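YHR177W (Saccharomyces cerevisiae, PDB 4M8B) binds DNA, and probably regulates transcription, through its WOPR domain (Gti1/Pac2 family), carried by this fragment of a longer protein. Local coordinates at residues K79-R84 with V181-G186; Q17-V22 with F140-Y145; P7-Y12 with P163-F168; L21-V26 with K121-K126. All coordinates share one frame; numbering follows the deposited sequence.

Interaction 1: K79-R84 with V181-G186; sequences KFLVYR and VAVGNG. With nucleotides of chain A.
K79 and V181-V183 pass each other where strand 80-88 begins: K79 CA lies 5.8 Å from A182 CA, and no hydrogen bond joins the strand to this irregular loop after helix 172-179. The K79 side chain, extended beyond CG, runs alongside the V181 carbonyl, with K79 CE 3.0 Å from V181 O. Its methylenes make this contact, while the ammonium forms a salt bridge with E16 and a hydrogen bond to the carbonyl of L178. V183 uses its two methyls differently. V183 CG2 sits 3.5 Å from K79 O, whereas V183 CG1, anti to the backbone N (chi1 -175°), packs against L81 CD2 at 4.2 Å and approaches the DT12 phosphate of chain A. L81 turns its other methyl to the DNA, with L81 CD1 3.4 Å from O5' of DG11 of chain A. G184 N then gives DT12 of chain A a nearly straight hydrogen bond (177°), 2.7 Å long to OP2, and G184 CA lies against the C7 methyl of DT13 of chain A. N185 ND2 makes a weak hydrogen bond to another thymine's O4. The start of strand 80-88 and the loop form a DNA-contacting WOPR-domain surface, touching sugar-phosphate backbone and a thymine methyl.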
# COMPACT_ATOMS: atom_id res chain seq x y z
N LYS C 79 2.95 7.96 8.39
CA LYS C 79 3.31 8.54 7.11
C LYS C 79 2.54 7.86 5.98
O LYS C 79 2.77 8.13 4.81
CB LYS C 79 4.82 8.44 6.88
CG LYS C 79 5.64 9.07 7.99
CD LYS C 79 7.14 8.97 7.71
CE LYS C 79 7.95 9.64 8.81
NZ LYS C 79 9.41 9.58 8.53
N PHE C 80 1.63 6.97 6.36
CA PHE C 80 0.81 6.25 5.39
C PHE C 80 -0.55 6.91 5.19
O PHE C 80 -1.06 7.58 6.09
CB PHE C 80 0.56 4.81 5.85
CG PHE C 80 1.80 3.96 5.90
CD1 PHE C 80 2.35 3.45 4.73
CD2 PHE C 80 2.39 3.64 7.11
CE1 PHE C 80 3.49 2.67 4.77
CE2 PHE C 80 3.53 2.85 7.16
CZ PHE C 80 4.08 2.36 5.99
N LEU C 81 -1.12 6.72 4.01
CA LEU C 81 -2.53 7.04 3.79
C LEU C 81 -3.31 5.73 3.85
O LEU C 81 -2.85 4.70 3.35
CB LEU C 81 -2.73 7.73 2.45
CG LEU C 81 -2.26 9.19 2.40
CD1 LEU C 81 -2.51 9.81 1.04
CD2 LEU C 81 -2.95 9.99 3.49
N VAL C 82 -4.48 5.76 4.49
CA VAL C 82 -5.30 4.57 4.62
C VAL C 82 -6.69 4.78 4.04
O VAL C 82 -7.28 5.85 4.17
CB VAL C 82 -5.42 4.13 6.09
CG1 VAL C 82 -6.36 2.94 6.22
CG2 VAL C 82 -4.05 3.78 6.65
N TYR C 83 -7.22 3.74 3.38
CA TYR C 83 -8.55 3.81 2.79
C TYR C 83 -9.35 2.56 3.13
O TYR C 83 -8.78 1.49 3.32
CB TYR C 83 -8.44 3.96 1.27
CG TYR C 83 -7.53 5.07 0.80
CD1 TYR C 83 -6.16 4.92 0.77
CD2 TYR C 83 -8.06 6.27 0.34
CE1 TYR C 83 -5.33 5.93 0.32
CE2 TYR C 83 -7.23 7.29 -0.11
CZ TYR C 83 -5.87 7.11 -0.11
OH TYR C 83 -5.05 8.12 -0.56
N ARG C 84 -10.67 2.70 3.18
CA ARG C 84 -11.54 1.57 3.52
C ARG C 84 -12.52 1.28 2.40
O ARG C 84 -13.15 2.19 1.86
CB ARG C 84 -12.28 1.85 4.82
CG ARG C 84 -11.35 2.16 5.98
CD ARG C 84 -11.82 1.49 7.26
NE ARG C 84 -12.95 2.19 7.85
CZ ARG C 84 -13.86 1.61 8.63
NH1 ARG C 84 -13.77 0.32 8.90
NH2 ARG C 84 -14.85 2.33 9.14
N VAL C 181 10.30 12.05 5.21
CA VAL C 181 8.95 12.07 4.65
C VAL C 181 7.88 12.42 5.69
O VAL C 181 7.91 11.93 6.82
CB VAL C 181 8.60 10.72 3.99
CG1 VAL C 181 7.13 10.66 3.62
CG2 VAL C 181 9.48 10.49 2.78
N ALA C 182 6.93 13.27 5.29
CA ALA C 182 5.83 13.68 6.16
C ALA C 182 4.55 13.91 5.35
O ALA C 182 4.60 14.16 4.15
CB ALA C 182 6.20 14.92 6.94
N VAL C 183 3.41 13.85 6.03
CA VAL C 183 2.11 13.98 5.37
C VAL C 183 1.23 14.97 6.14
O VAL C 183 1.09 14.86 7.35
CB VAL C 183 1.38 12.62 5.31
CG1 VAL C 183 0.09 12.73 4.51
CG2 VAL C 183 2.29 11.56 4.70
N GLY C 184 0.64 15.93 5.43
CA GLY C 184 -0.16 16.97 6.06
C GLY C 184 0.63 17.64 7.17
O GLY C 184 1.80 17.97 6.98
N ASN C 185 0.01 17.84 8.33
CA ASN C 185 0.78 18.19 9.51
C ASN C 185 1.52 16.95 10.00
O ASN C 185 0.98 15.84 9.94
CB ASN C 185 -0.07 18.86 10.61
CG ASN C 185 -1.18 17.96 11.15
OD1 ASN C 185 -0.97 16.78 11.44
ND2 ASN C 185 -2.37 18.53 11.31
N GLY C 186 2.75 17.11 10.46
CA GLY C 186 3.56 15.97 10.84
C GLY C 186 3.19 15.38 12.19
O GLY C 186 4.03 14.78 12.86
P DT A 12 1.05 16.68 1.51
OP1 DT A 12 2.35 17.26 1.10
OP2 DT A 12 0.96 15.88 2.75
O5' DT A 12 -0.04 17.85 1.60
C5' DT A 12 -0.10 18.82 0.55
C4' DT A 12 -1.21 19.82 0.77
O4' DT A 12 -2.47 19.12 0.96
C3' DT A 12 -1.04 20.74 1.98
O3' DT A 12 -1.22 22.09 1.56
C2' DT A 12 -2.12 20.26 2.96
C1' DT A 12 -3.18 19.69 2.04
N1 DT A 12 -4.00 18.60 2.64
C2 DT A 12 -5.35 18.78 2.86
O2 DT A 12 -5.95 19.81 2.59
N3 DT A 12 -5.97 17.69 3.41
C4 DT A 12 -5.41 16.47 3.76
O4 DT A 12 -6.07 15.56 4.25
C5 DT A 12 -4.00 16.36 3.51
C7 DT A 12 -3.27 15.09 3.84
C6 DT A 12 -3.37 17.41 2.96
P DG A 11 0.60 11.01 -2.14
OP1 DG A 11 1.66 11.98 -2.44
OP2 DG A 11 0.91 9.56 -2.20
O5' DG A 11 0.02 11.33 -0.68
C5' DG A 11 0.33 12.55 -0.00
C4' DG A 11 -0.48 13.73 -0.51
O4' DG A 11 -1.86 13.35 -0.70
C3' DG A 11 -0.58 14.91 0.45
O3' DG A 11 0.54 15.78 0.28
C2' DG A 11 -1.90 15.58 0.07
C1' DG A 11 -2.69 14.50 -0.66
N9 DG A 11 -3.97 14.12 -0.07
C8 DG A 11 -4.34 12.88 0.41
N7 DG A 11 -5.57 12.84 0.86
C5 DG A 11 -6.05 14.12 0.67
C6 DG A 11 -7.32 14.67 0.96
O6 DG A 11 -8.31 14.12 1.47
N1 DG A 11 -7.39 16.02 0.60
C2 DG A 11 -6.36 16.74 0.03
N2 DG A 11 -6.62 18.03 -0.24
N3 DG A 11 -5.17 16.23 -0.25
C4 DG A 11 -5.08 14.92 0.10
P DT A 13 -0.99 23.30 2.59
OP1 DT A 13 -0.69 24.51 1.79
OP2 DT A 13 -0.02 22.84 3.61
O5' DT A 13 -2.42 23.50 3.28
C5' DT A 13 -3.52 23.89 2.47
C4' DT A 13 -4.84 23.87 3.23
O4' DT A 13 -5.17 22.53 3.66
C3' DT A 13 -4.88 24.73 4.49
O3' DT A 13 -5.84 25.77 4.28
C2' DT A 13 -5.27 23.78 5.61
C1' DT A 13 -5.89 22.61 4.87
N1 DT A 13 -5.75 21.30 5.55
C2 DT A 13 -6.87 20.61 5.97
O2 DT A 13 -8.01 21.02 5.84
N3 DT A 13 -6.58 19.40 6.57
C4 DT A 13 -5.34 18.84 6.77
O4 DT A 13 -5.20 17.74 7.32
C5 DT A 13 -4.22 19.61 6.30
C7 DT A 13 -2.81 19.12 6.46
C6 DT A 13 -4.48 20.79 5.72

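Interaction 2: Q17-V22 with F140-Y145; sequences QDLALV and FHLIAY. With EDO (1,2-ethanediol), chain D.
L142 points from strand 137-147 at helix 16-28 and sets one methyl, CD1, against two helix residues one turn apart, L19 and V22. With CG anti to the backbone N (chi1 -172°), the isobutyl group stands out from the strand. L19 crosses it obliquely: L19 CD2 comes in at the branched end of L142, 3.4 Å from L142 CD1, and stays within 4.1 Å of L142 CD2, so that it touches both methyls. V22 approaches differently, its side chain at about a right angle to that of L142, and makes a looser contact through V22 CG1, 4.1 Å from L142 CD1. The contact is wholly apolar and buried.

H141, just before it in the strand, serves the other side of the sheet. Its ND1 donates a hydrogen bond to ethanediol O2, 2.6 Å away and in the plane of the ring, with an N-H...O angle of 162°; the diol probably comes from the crystallisation liquor. NE2 is hydrogen-bonded to E57, and F55 stacks on the ring, which would fix its rotation. The nearby carboxylate may favour a protonated imidazole.

Around the leucine pair, F23 of the same helix and V54 of strand 51-56 also pack on L142, and F123 of strand 113-128 touches L19. Helix 16-28 thus lies across one face of the sheet, over strand 137-147 and both of its neighbours, 51-56 and 113-128.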
# COMPACT_ATOMS: atom_id res chain seq x y z
N GLN C 17 10.72 0.29 8.62
CA GLN C 17 11.65 -0.81 8.42
C GLN C 17 11.10 -1.79 7.39
O GLN C 17 11.83 -2.32 6.56
CB GLN C 17 11.97 -1.52 9.74
CG GLN C 17 13.04 -2.60 9.61
CD GLN C 17 14.33 -2.08 8.99
OE1 GLN C 17 14.60 -0.88 8.99
NE2 GLN C 17 15.13 -3.00 8.45
N ASP C 18 9.79 -2.02 7.45
CA ASP C 18 9.11 -2.85 6.46
C ASP C 18 9.19 -2.21 5.07
O ASP C 18 9.48 -2.89 4.09
CB ASP C 18 7.65 -3.09 6.87
CG ASP C 18 7.52 -4.06 8.04
OD1 ASP C 18 8.37 -4.97 8.15
OD2 ASP C 18 6.58 -3.91 8.84
N LEU C 19 8.93 -0.91 5.00
CA LEU C 19 9.02 -0.17 3.75
C LEU C 19 10.41 -0.24 3.14
O LEU C 19 10.57 -0.45 1.93
CB LEU C 19 8.67 1.30 3.96
CG LEU C 19 7.20 1.71 4.00
CD1 LEU C 19 7.08 3.18 4.39
CD2 LEU C 19 6.56 1.46 2.65
N ALA C 20 11.42 -0.05 3.98
CA ALA C 20 12.80 0.04 3.52
C ALA C 20 13.26 -1.24 2.84
O ALA C 20 13.95 -1.21 1.82
CB ALA C 20 13.72 0.39 4.68
N LEU C 21 12.85 -2.37 3.41
CA LEU C 21 13.21 -3.67 2.86
C LEU C 21 12.59 -3.88 1.47
O LEU C 21 13.26 -4.34 0.55
CB LEU C 21 12.80 -4.79 3.82
CG LEU C 21 13.59 -4.82 5.13
CD1 LEU C 21 12.92 -5.71 6.17
CD2 LEU C 21 15.01 -5.29 4.87
N VAL C 22 11.31 -3.53 1.33
CA VAL C 22 10.62 -3.67 0.05
C VAL C 22 11.26 -2.80 -1.03
O VAL C 22 11.58 -3.28 -2.11
CB VAL C 22 9.13 -3.30 0.18
CG1 VAL C 22 8.44 -3.41 -1.18
CG2 VAL C 22 8.44 -4.20 1.20
N PHE C 140 8.65 6.73 -6.15
CA PHE C 140 8.21 5.35 -6.00
C PHE C 140 6.92 5.27 -5.20
O PHE C 140 6.82 5.81 -4.09
CB PHE C 140 9.30 4.50 -5.34
CG PHE C 140 10.55 4.40 -6.17
CD1 PHE C 140 11.58 5.32 -6.00
CD2 PHE C 140 10.70 3.41 -7.12
CE1 PHE C 140 12.74 5.24 -6.76
CE2 PHE C 140 11.85 3.33 -7.89
CZ PHE C 140 12.87 4.24 -7.70
N HIS C 141 5.92 4.60 -5.76
CA HIS C 141 4.63 4.45 -5.11
C HIS C 141 4.53 3.07 -4.51
O HIS C 141 4.95 2.08 -5.12
CB HIS C 141 3.50 4.65 -6.12
CG HIS C 141 3.49 5.99 -6.76
ND1 HIS C 141 2.43 6.88 -6.64
CD2 HIS C 141 4.40 6.62 -7.55
CE1 HIS C 141 2.70 7.98 -7.31
NE2 HIS C 141 3.89 7.85 -7.87
N LEU C 142 3.96 2.98 -3.31
CA LEU C 142 3.75 1.69 -2.68
C LEU C 142 2.29 1.52 -2.27
O LEU C 142 1.73 2.36 -1.55
CB LEU C 142 4.69 1.50 -1.49
CG LEU C 142 4.69 0.11 -0.85
CD1 LEU C 142 6.03 -0.21 -0.22
CD2 LEU C 142 3.58 0.01 0.19
N ILE C 143 1.68 0.44 -2.73
CA ILE C 143 0.30 0.12 -2.38
C ILE C 143 0.26 -1.25 -1.69
O ILE C 143 0.84 -2.21 -2.18
CB ILE C 143 -0.60 0.07 -3.62
CG1 ILE C 143 -0.30 1.25 -4.55
CG2 ILE C 143 -2.07 0.08 -3.22
CD1 ILE C 143 -0.72 2.59 -4.00
N ALA C 144 -0.42 -1.32 -0.55
CA ALA C 144 -0.54 -2.57 0.18
C ALA C 144 -1.98 -2.85 0.56
O ALA C 144 -2.65 -2.00 1.15
CB ALA C 144 0.35 -2.56 1.41
N TYR C 145 -2.46 -4.05 0.23
CA TYR C 145 -3.81 -4.44 0.58
C TYR C 145 -3.80 -5.43 1.74
O TYR C 145 -2.93 -6.29 1.83
CB TYR C 145 -4.53 -5.06 -0.62
CG TYR C 145 -4.71 -4.12 -1.78
CD1 TYR C 145 -5.85 -3.33 -1.89
CD2 TYR C 145 -3.74 -4.01 -2.77
CE1 TYR C 145 -6.02 -2.47 -2.95
CE2 TYR C 145 -3.90 -3.14 -3.83
CZ TYR C 145 -5.04 -2.38 -3.92
OH TYR C 145 -5.20 -1.51 -4.98
C1 EDO D . 1.22 6.29 -3.23
O1 EDO D . 2.59 6.59 -3.54
C2 EDO D . 0.34 6.86 -4.33
O2 EDO D . 0.34 5.97 -5.45

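Interaction 3: P7-Y12 with P163-F168; sequences PTCYGY and PFFHKF
F165 pushes the far end of its ring at C9, and these two residues bury most of the surface in this small contact. The meeting is at the ring edge: C9 CB lies near the plane of the phenyl group, 3.9 Å from F165 CZ. The sulfur follows to the neighbouring ring atom, C9 SG being 4.2 Å from F165 CE2. Measured to the ring centre, C9 SG stands 5.3 Å away and 82° off the normal, a sulfur-aromatic contact made at the rim. A chi1 of 55° tucks SG between the backbone N and the carbonyl carbon of C9. Y10, third in buried surface, takes part through its main chain, with Y10 O 4.2 Å from F165 CZ.

The F165 ring is backed by its own segment. F164 CD2 lies over one face of F165, 3.7 Å above the plane and offset toward the rim. The loop is closed on itself by K167 NZ, which donates to F164 O at 2.7 Å, in the carbonyl plane and on a lone pair, and by the backbone bond from F168 N to F165 O.

P159 adds to the packing on F165, and V22 of helix 16-28 touches C9. On the strand side the contact sits at a classic beta bulge, T8 and C9 both facing I52 of strand 51-56, so F165 packs against the irregular outer strand of the sheet.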
# COMPACT_ATOMS: atom_id res chain seq x y z
N PRO C 7 1.66 -9.20 -7.80
CA PRO C 7 2.21 -8.31 -6.81
C PRO C 7 3.69 -8.30 -6.72
O PRO C 7 4.30 -9.16 -7.17
CB PRO C 7 1.65 -8.86 -5.55
CG PRO C 7 1.54 -10.26 -5.80
CD PRO C 7 0.80 -10.19 -7.00
N THR C 8 4.23 -7.24 -6.18
CA THR C 8 5.65 -7.05 -6.12
C THR C 8 6.26 -7.83 -5.01
O THR C 8 7.35 -8.19 -5.03
CB THR C 8 5.93 -5.59 -5.94
OG1 THR C 8 5.60 -4.97 -7.15
CG2 THR C 8 7.32 -5.30 -5.74
N CYS C 9 5.52 -7.99 -3.98
CA CYS C 9 5.84 -8.94 -2.92
C CYS C 9 4.61 -9.22 -2.07
O CYS C 9 3.55 -8.63 -2.29
CB CYS C 9 6.99 -8.42 -2.06
SG CYS C 9 6.72 -6.79 -1.36
N TYR C 10 4.75 -10.12 -1.11
CA TYR C 10 3.64 -10.50 -0.26
C TYR C 10 3.95 -10.20 1.20
O TYR C 10 5.05 -10.46 1.67
CB TYR C 10 3.34 -11.99 -0.42
CG TYR C 10 2.98 -12.39 -1.83
CD1 TYR C 10 3.96 -12.56 -2.79
CD2 TYR C 10 1.65 -12.58 -2.20
CE1 TYR C 10 3.63 -12.92 -4.09
CE2 TYR C 10 1.32 -12.94 -3.49
CZ TYR C 10 2.31 -13.11 -4.43
OH TYR C 10 1.98 -13.46 -5.72
N GLY C 11 2.97 -9.65 1.91
CA GLY C 11 3.12 -9.39 3.33
C GLY C 11 2.28 -8.23 3.84
O GLY C 11 1.26 -7.87 3.24
N TYR C 12 2.72 -7.65 4.95
CA TYR C 12 2.03 -6.52 5.57
C TYR C 12 3.02 -5.45 6.01
O TYR C 12 4.01 -5.75 6.68
CB TYR C 12 1.21 -6.99 6.77
CG TYR C 12 0.60 -5.86 7.55
CD1 TYR C 12 -0.54 -5.21 7.09
CD2 TYR C 12 1.16 -5.44 8.75
CE1 TYR C 12 -1.10 -4.17 7.81
CE2 TYR C 12 0.60 -4.40 9.48
CZ TYR C 12 -0.53 -3.77 9.00
OH TYR C 12 -1.10 -2.74 9.71
N PRO C 163 12.57 -13.80 6.68
CA PRO C 163 13.94 -14.12 6.26
C PRO C 163 14.20 -13.82 4.78
O PRO C 163 15.35 -13.54 4.43
CB PRO C 163 14.05 -15.63 6.53
CG PRO C 163 12.73 -16.05 7.17
CD PRO C 163 12.03 -14.81 7.60
N PHE C 164 13.17 -13.87 3.94
CA PHE C 164 13.36 -13.60 2.52
C PHE C 164 13.85 -12.18 2.25
O PHE C 164 14.58 -11.94 1.29
CB PHE C 164 12.08 -13.87 1.72
CG PHE C 164 12.17 -13.46 0.28
CD1 PHE C 164 12.76 -14.29 -0.66
CD2 PHE C 164 11.68 -12.23 -0.14
CE1 PHE C 164 12.85 -13.92 -1.99
CE2 PHE C 164 11.77 -11.84 -1.47
CZ PHE C 164 12.35 -12.69 -2.40
N PHE C 165 13.46 -11.25 3.11
CA PHE C 165 13.80 -9.84 2.92
C PHE C 165 15.11 -9.43 3.59
O PHE C 165 15.56 -8.30 3.45
CB PHE C 165 12.66 -8.95 3.43
CG PHE C 165 11.39 -9.07 2.63
CD1 PHE C 165 10.51 -10.12 2.83
CD2 PHE C 165 11.07 -8.12 1.67
CE1 PHE C 165 9.34 -10.23 2.09
CE2 PHE C 165 9.91 -8.21 0.93
CZ PHE C 165 9.04 -9.27 1.14
N HIS C 166 15.73 -10.36 4.32
CA HIS C 166 16.94 -10.06 5.09
C HIS C 166 18.06 -9.49 4.23
O HIS C 166 18.76 -8.56 4.64
CB HIS C 166 17.43 -11.30 5.84
CG HIS C 166 16.65 -11.61 7.08
ND1 HIS C 166 16.74 -12.81 7.74
CD2 HIS C 166 15.76 -10.86 7.78
CE1 HIS C 166 15.94 -12.79 8.80
NE2 HIS C 166 15.34 -11.62 8.85
N LYS C 167 18.22 -10.04 3.03
CA LYS C 167 19.24 -9.57 2.09
C LYS C 167 18.90 -8.21 1.50
O LYS C 167 19.69 -7.64 0.74
CB LYS C 167 19.44 -10.59 0.97
CG LYS C 167 18.15 -10.97 0.26
CD LYS C 167 18.40 -11.93 -0.88
CE LYS C 167 17.09 -12.44 -1.45
NZ LYS C 167 16.30 -13.17 -0.42
N PHE C 168 17.73 -7.68 1.84
CA PHE C 168 17.31 -6.37 1.35
C PHE C 168 17.55 -5.30 2.40
O PHE C 168 16.84 -4.29 2.45
CB PHE C 168 15.83 -6.41 0.95
CG PHE C 168 15.53 -7.41 -0.12
CD1 PHE C 168 16.37 -7.57 -1.21
CD2 PHE C 168 14.40 -8.21 -0.04
CE1 PHE C 168 16.10 -8.51 -2.19
CE2 PHE C 168 14.12 -9.15 -1.02
CZ PHE C 168 14.97 -9.30 -2.10

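Interaction 4: L21-V26 with K121-K126; sequences LVFQGV and KTFSLK. With EDO (1,2-ethanediol), chain D; nucleotides of chain A.
F23 and F123 meet because chi1 of -177° carries the F123 ring, CG anti to the backbone N, off strand 113-128 toward the helix, while chi1 of -78°, CG anti to the carbonyl carbon, carries the F23 ring toward the strand. L125, two residues on, points the same way and bends at chi2 so that one methyl lies over the F23 ring. That methyl, L125 CD2, makes a CH-pi contact, 4.0 Å from the F23 ring centre and 22° off the normal; its nearest ring atom is F23 CD2, 3.7 Å away. F123 comes instead to the rim of the same ring, in its plane, with F123 CD1 3.8 Å from F23 CE2. The F23 ring thus meets a methyl over one face and an aromatic group at its edge.

F123 O, which pairs with L142 N of strand 137-147, also takes a weak hydrogen bond from ethanediol O1 at 2.9 Å. On the other face of the strand, S124 OG lies 3.5 Å from OP2 of DG11 of chain A, without a hydrogen bond to it. T122 also packs against a DNA phosphate.

The apolar side is completed by F140 of strand 137-147, which touches F23, and by helix 172-179, where L178 packs on F123 and L125 and L174 on L125. Strand 113-128 thus has two helices over one face and DNA on the other.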
# COMPACT_ATOMS: atom_id res chain seq x y z
N LEU C 21 12.85 -2.37 3.41
CA LEU C 21 13.21 -3.67 2.86
C LEU C 21 12.59 -3.88 1.47
O LEU C 21 13.26 -4.34 0.55
CB LEU C 21 12.80 -4.79 3.82
CG LEU C 21 13.59 -4.82 5.13
CD1 LEU C 21 12.92 -5.71 6.17
CD2 LEU C 21 15.01 -5.29 4.87
N VAL C 22 11.31 -3.53 1.33
CA VAL C 22 10.62 -3.67 0.05
C VAL C 22 11.26 -2.80 -1.03
O VAL C 22 11.58 -3.28 -2.11
CB VAL C 22 9.13 -3.30 0.18
CG1 VAL C 22 8.44 -3.41 -1.18
CG2 VAL C 22 8.44 -4.20 1.20
N PHE C 23 11.45 -1.52 -0.71
CA PHE C 23 12.10 -0.59 -1.63
C PHE C 23 13.50 -1.06 -2.03
O PHE C 23 13.84 -1.06 -3.21
CB PHE C 23 12.16 0.80 -1.01
CG PHE C 23 10.86 1.56 -1.07
CD1 PHE C 23 10.07 1.53 -2.21
CD2 PHE C 23 10.41 2.31 0.01
CE1 PHE C 23 8.88 2.23 -2.28
CE2 PHE C 23 9.22 3.01 -0.05
CZ PHE C 23 8.45 2.97 -1.19
N GLN C 24 14.30 -1.46 -1.04
CA GLN C 24 15.65 -1.93 -1.31
C GLN C 24 15.62 -3.15 -2.21
O GLN C 24 16.42 -3.28 -3.13
CB GLN C 24 16.40 -2.24 -0.01
CG GLN C 24 17.88 -2.54 -0.20
CD GLN C 24 18.65 -1.36 -0.76
OE1 GLN C 24 18.59 -0.25 -0.23
NE2 GLN C 24 19.38 -1.58 -1.85
N GLY C 25 14.66 -4.04 -1.95
CA GLY C 25 14.48 -5.22 -2.77
C GLY C 25 14.13 -4.87 -4.20
O GLY C 25 14.47 -5.60 -5.13
N VAL C 26 13.44 -3.75 -4.38
CA VAL C 26 13.09 -3.27 -5.71
C VAL C 26 14.29 -2.62 -6.40
O VAL C 26 14.52 -2.83 -7.59
CB VAL C 26 11.91 -2.28 -5.67
CG1 VAL C 26 11.73 -1.61 -7.01
CG2 VAL C 26 10.63 -2.98 -5.24
N LYS C 121 -3.29 0.74 2.20
CA LYS C 121 -2.41 1.79 2.69
C LYS C 121 -1.37 2.12 1.64
O LYS C 121 -0.89 1.24 0.93
CB LYS C 121 -1.76 1.39 4.02
CG LYS C 121 -0.75 0.26 3.93
CD LYS C 121 -0.53 -0.38 5.30
CE LYS C 121 -0.26 0.68 6.35
NZ LYS C 121 -0.13 0.07 7.71
N THR C 122 -1.04 3.40 1.52
CA THR C 122 -0.16 3.86 0.45
C THR C 122 1.00 4.68 1.01
O THR C 122 0.89 5.26 2.09
CB THR C 122 -0.92 4.73 -0.58
OG1 THR C 122 -1.44 5.90 0.06
CG2 THR C 122 -2.07 3.94 -1.20
N PHE C 123 2.09 4.71 0.27
CA PHE C 123 3.27 5.46 0.66
C PHE C 123 4.02 5.89 -0.59
O PHE C 123 4.15 5.12 -1.54
CB PHE C 123 4.18 4.59 1.54
CG PHE C 123 5.40 5.31 2.05
CD1 PHE C 123 6.54 5.41 1.26
CD2 PHE C 123 5.41 5.88 3.31
CE1 PHE C 123 7.66 6.07 1.73
CE2 PHE C 123 6.53 6.54 3.78
CZ PHE C 123 7.66 6.63 2.99
N SER C 124 4.51 7.13 -0.60
CA SER C 124 5.29 7.62 -1.73
C SER C 124 6.68 8.04 -1.27
O SER C 124 6.84 8.70 -0.25
CB SER C 124 4.58 8.79 -2.42
OG SER C 124 4.35 9.86 -1.52
N LEU C 125 7.69 7.64 -2.04
CA LEU C 125 9.07 7.96 -1.72
C LEU C 125 9.77 8.59 -2.91
O LEU C 125 9.84 8.00 -3.99
CB LEU C 125 9.82 6.69 -1.31
CG LEU C 125 11.33 6.84 -1.11
CD1 LEU C 125 11.63 7.61 0.17
CD2 LEU C 125 12.01 5.48 -1.09
N LYS C 126 10.27 9.81 -2.71
CA LYS C 126 11.08 10.47 -3.72
C LYS C 126 12.54 10.22 -3.38
O LYS C 126 12.99 10.56 -2.28
CB LYS C 126 10.77 11.96 -3.76
CG LYS C 126 9.32 12.26 -4.08
CD LYS C 126 8.98 13.73 -3.88
CE LYS C 126 7.52 13.99 -4.20
NZ LYS C 126 7.18 13.57 -5.59
C1 EDO D . 1.22 6.29 -3.23
O1 EDO D . 2.59 6.59 -3.54
C2 EDO D . 0.34 6.86 -4.33
O2 EDO D . 0.34 5.97 -5.45
P DG A 11 0.60 11.01 -2.14
OP1 DG A 11 1.66 11.98 -2.44
OP2 DG A 11 0.91 9.56 -2.20
O5' DG A 11 0.02 11.33 -0.68
C5' DG A 11 0.33 12.55 -0.00
C4' DG A 11 -0.48 13.73 -0.51
O4' DG A 11 -1.86 13.35 -0.70
C3' DG A 11 -0.58 14.91 0.45
O3' DG A 11 0.54 15.78 0.28
C2' DG A 11 -1.90 15.58 0.07
C1' DG A 11 -2.69 14.50 -0.66
N9 DG A 11 -3.97 14.12 -0.07
C8 DG A 11 -4.34 12.88 0.41
N7 DG A 11 -5.57 12.84 0.86
C5 DG A 11 -6.05 14.12 0.67
C6 DG A 11 -7.32 14.67 0.96
O6 DG A 11 -8.31 14.12 1.47
N1 DG A 11 -7.39 16.02 0.60
C2 DG A 11 -6.36 16.74 0.03
N2 DG A 11 -6.62 18.03 -0.24
N3 DG A 11 -5.17 16.23 -0.25
C4 DG A 11 -5.08 14.92 0.10

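In the fold
Interactions 2 and 4 share one core, their centres 4 Å apart, helix 16-28 lying on strands 137-147 and 113-128; L142 N to F123 O, 2.8 Å, is a probable hydrogen bond between them. Interaction 1 continues the sheet through strand 80-88, its centre 14 Å from each, with F80 CZ 3.5 Å from L19 CD1. Interaction 3 covers the opposite end, 23 Å between centres from interaction 1 and about 13 Å from the DNA at its nearest atom; V22 CG1, 3.8 Å from C9 SG, ties it to interaction 2. Interactions 1 and 4 touch DG11 of chain A, interaction 1 also DT12 and DT13; interaction 2 lies about 4 Å from the DNA at its nearest atom.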